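Local structure of cellulose binding protein (Clavibacter michiganensis subsp. michiganensis, 4JS7) at residues A[144-149]-A[158-163]. The protein forms the expansin-like part of a longer protein that probably binds polysaccharide and hydrolyses internal beta-1,4-glucosidic linkages in cellulose and related beta-glucans. The protein carries 1 engineered substitution. Sequence-based numbering, arbitrary orientation.
Sequences QWLPLT and TPSPIQ
L146 meets P159, S160 and I162 in the expansin C-terminal domain, a beta-sandwich, and illustrates how a leucine can pack against a loop beside its strand, with no hydrogen bond between the two segments. Strand 144-150 pairs with the short strand 156-157, as in the backbone bonding of T149 with V157; beyond it residues 158-163 begin the loop that leads to strand 167-173. The CB of L146 directs the side chain at this loop, and chi1 of -177° sets CG anti to the backbone N, 4.0 Å from CD of P159. There the side chain branches. CD1 presses on OG of S160 at 3.2 Å, a tight van der Waals contact, and also reaches CG of P159 at 4.0 Å. The other methyl, CD2, sits 3.4 Å from the S160 carbonyl O and 3.6 Å from CG2 of I162, whose side chain crosses that of L146 at about a right angle and continues onto L167 of strand 167-173. The P159 ring is also met by backbone: O of P147 lies 3.3 Å from both its CG and CD. Further along, L148 and T158 lie side by side and point the same way, both touching I139 of strand 134-141. CG of L148 packs 3.8 Å from CG2 of T158, while OG1 of that threonine hydrogen-bonds to the backbone N of A123.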
loop_
_atom_site.group_PDB
_atom_site.type_symbol
_atom_site.label_atom_id
_atom_site.label_comp_id
_atom_site.label_asym_id
_atom_site.label_seq_id
_atom_site.Cartn_x
_atom_site.Cartn_y
_atom_site.Cartn_z
ATOM N N GLN A 144 22.387 -5.099 -15.241
ATOM C CA GLN A 144 21.096 -5.771 -15.252
ATOM C C GLN A 144 20.188 -5.306 -14.116
ATOM O O GLN A 144 20.558 -4.453 -13.308
ATOM C CB GLN A 144 21.295 -7.286 -15.166
ATOM C CG GLN A 144 22.088 -7.877 -16.326
ATOM C CD GLN A 144 21.514 -7.511 -17.682
ATOM O OE1 GLN A 144 22.244 -7.094 -18.583
ATOM N NE2 GLN A 144 20.204 -7.674 -17.840
ATOM N N TRP A 145 18.986 -5.869 -14.078
ATOM C CA TRP A 145 18.041 -5.607 -13.003
ATOM C C TRP A 145 17.597 -6.929 -12.387
ATOM O O TRP A 145 17.137 -7.831 -13.087
ATOM C CB TRP A 145 16.825 -4.839 -13.530
ATOM C CG TRP A 145 17.141 -3.449 -13.989
ATOM C CD1 TRP A 145 17.298 -3.025 -15.278
ATOM C CD2 TRP A 145 17.336 -2.295 -13.162
ATOM N NE1 TRP A 145 17.577 -1.681 -15.304
ATOM C CE2 TRP A 145 17.606 -1.208 -14.018
ATOM C CE3 TRP A 145 17.308 -2.074 -11.782
ATOM C CZ2 TRP A 145 17.849 0.077 -13.539
ATOM C CZ3 TRP A 145 17.550 -0.799 -11.308
ATOM C CH2 TRP A 145 17.816 0.260 -12.184
ATOM N N LEU A 146 17.750 -7.041 -11.072
ATOM C CA LEU A 146 17.313 -8.227 -10.346
ATOM C C LEU A 146 15.865 -8.058 -9.887
ATOM O O LEU A 146 15.576 -7.200 -9.056
ATOM C CB LEU A 146 18.211 -8.458 -9.133
ATOM C CG LEU A 146 17.899 -9.720 -8.331
ATOM C CD1 LEU A 146 18.400 -10.956 -9.066
ATOM C CD2 LEU A 146 18.501 -9.627 -6.937
ATOM N N PRO A 147 14.951 -8.881 -10.426
ATOM C CA PRO A 147 13.528 -8.771 -10.088
ATOM C C PRO A 147 13.189 -9.349 -8.713
ATOM O O PRO A 147 13.540 -10.489 -8.417
ATOM C CB PRO A 147 12.849 -9.585 -11.193
ATOM C CG PRO A 147 13.857 -10.615 -11.561
ATOM C CD PRO A 147 15.203 -9.955 -11.406
ATOM N N LEU A 148 12.518 -8.556 -7.882
ATOM C CA LEU A 148 12.032 -9.029 -6.591
ATOM C C LEU A 148 10.635 -9.613 -6.747
ATOM O O LEU A 148 9.954 -9.352 -7.736
ATOM C CB LEU A 148 11.998 -7.891 -5.569
ATOM C CG LEU A 148 13.345 -7.453 -4.991
ATOM C CD1 LEU A 148 14.239 -6.837 -6.061
ATOM C CD2 LEU A 148 13.128 -6.483 -3.839
ATOM N N THR A 149 10.210 -10.395 -5.761
ATOM C CA THR A 149 8.910 -11.047 -5.810
ATOM C C THR A 149 7.972 -10.449 -4.765
ATOM O O THR A 149 8.384 -10.137 -3.651
ATOM C CB THR A 149 9.041 -12.557 -5.564
ATOM O OG1 THR A 149 9.717 -12.781 -4.321
ATOM C CG2 THR A 149 9.829 -13.212 -6.686
ATOM N N THR A 158 14.008 -10.333 -2.431
ATOM C CA THR A 158 15.016 -10.692 -3.421
ATOM C C THR A 158 15.117 -12.207 -3.600
ATOM O O THR A 158 15.002 -12.958 -2.632
ATOM C CB THR A 158 16.395 -10.151 -3.013
ATOM O OG1 THR A 158 16.741 -10.652 -1.717
ATOM C CG2 THR A 158 16.387 -8.629 -2.968
ATOM N N PRO A 159 15.342 -12.661 -4.845
ATOM C CA PRO A 159 15.456 -14.089 -5.146
ATOM C C PRO A 159 16.903 -14.578 -5.103
ATOM O O PRO A 159 17.157 -15.774 -5.245
ATOM C CB PRO A 159 14.922 -14.165 -6.574
ATOM C CG PRO A 159 15.392 -12.882 -7.189
ATOM C CD PRO A 159 15.424 -11.847 -6.072
ATOM N N SER A 160 17.837 -13.652 -4.909
ATOM C CA SER A 160 19.261 -13.969 -4.895
ATOM C C SER A 160 20.026 -12.738 -4.421
ATOM O O SER A 160 19.473 -11.638 -4.395
ATOM C CB SER A 160 19.732 -14.393 -6.287
ATOM O OG SER A 160 19.432 -13.398 -7.246
ATOM N N PRO A 161 21.303 -12.915 -4.046
ATOM C CA PRO A 161 22.038 -11.817 -3.407
ATOM C C PRO A 161 22.162 -10.578 -4.288
ATOM O O PRO A 161 22.111 -10.672 -5.515
ATOM C CB PRO A 161 23.419 -12.429 -3.135
ATOM C CG PRO A 161 23.189 -13.909 -3.118
ATOM C CD PRO A 161 22.109 -14.144 -4.129
ATOM N N ILE A 162 22.314 -9.423 -3.650
ATOM C CA ILE A 162 22.540 -8.177 -4.367
ATOM C C ILE A 162 23.903 -7.610 -3.992
ATOM O O ILE A 162 24.473 -7.969 -2.960
ATOM C CB ILE A 162 21.451 -7.144 -4.052
ATOM C CG1 ILE A 162 21.505 -6.737 -2.579
ATOM C CG2 ILE A 162 20.077 -7.704 -4.395
ATOM C CD1 ILE A 162 21.377 -5.252 -2.368
ATOM N N GLN A 163 24.417 -6.721 -4.833
ATOM C CA GLN A 163 25.759 -6.181 -4.655
ATOM C C GLN A 163 25.892 -5.367 -3.373
ATOM O O GLN A 163 24.903 -4.880 -2.823
ATOM C CB GLN A 163 26.153 -5.325 -5.863
ATOM C CG GLN A 163 25.254 -4.120 -6.106
ATOM C CD GLN A 163 25.405 -3.548 -7.506
ATOM O OE1 GLN A 163 25.778 -4.253 -8.444
ATOM N NE2 GLN A 163 25.113 -2.261 -7.652
#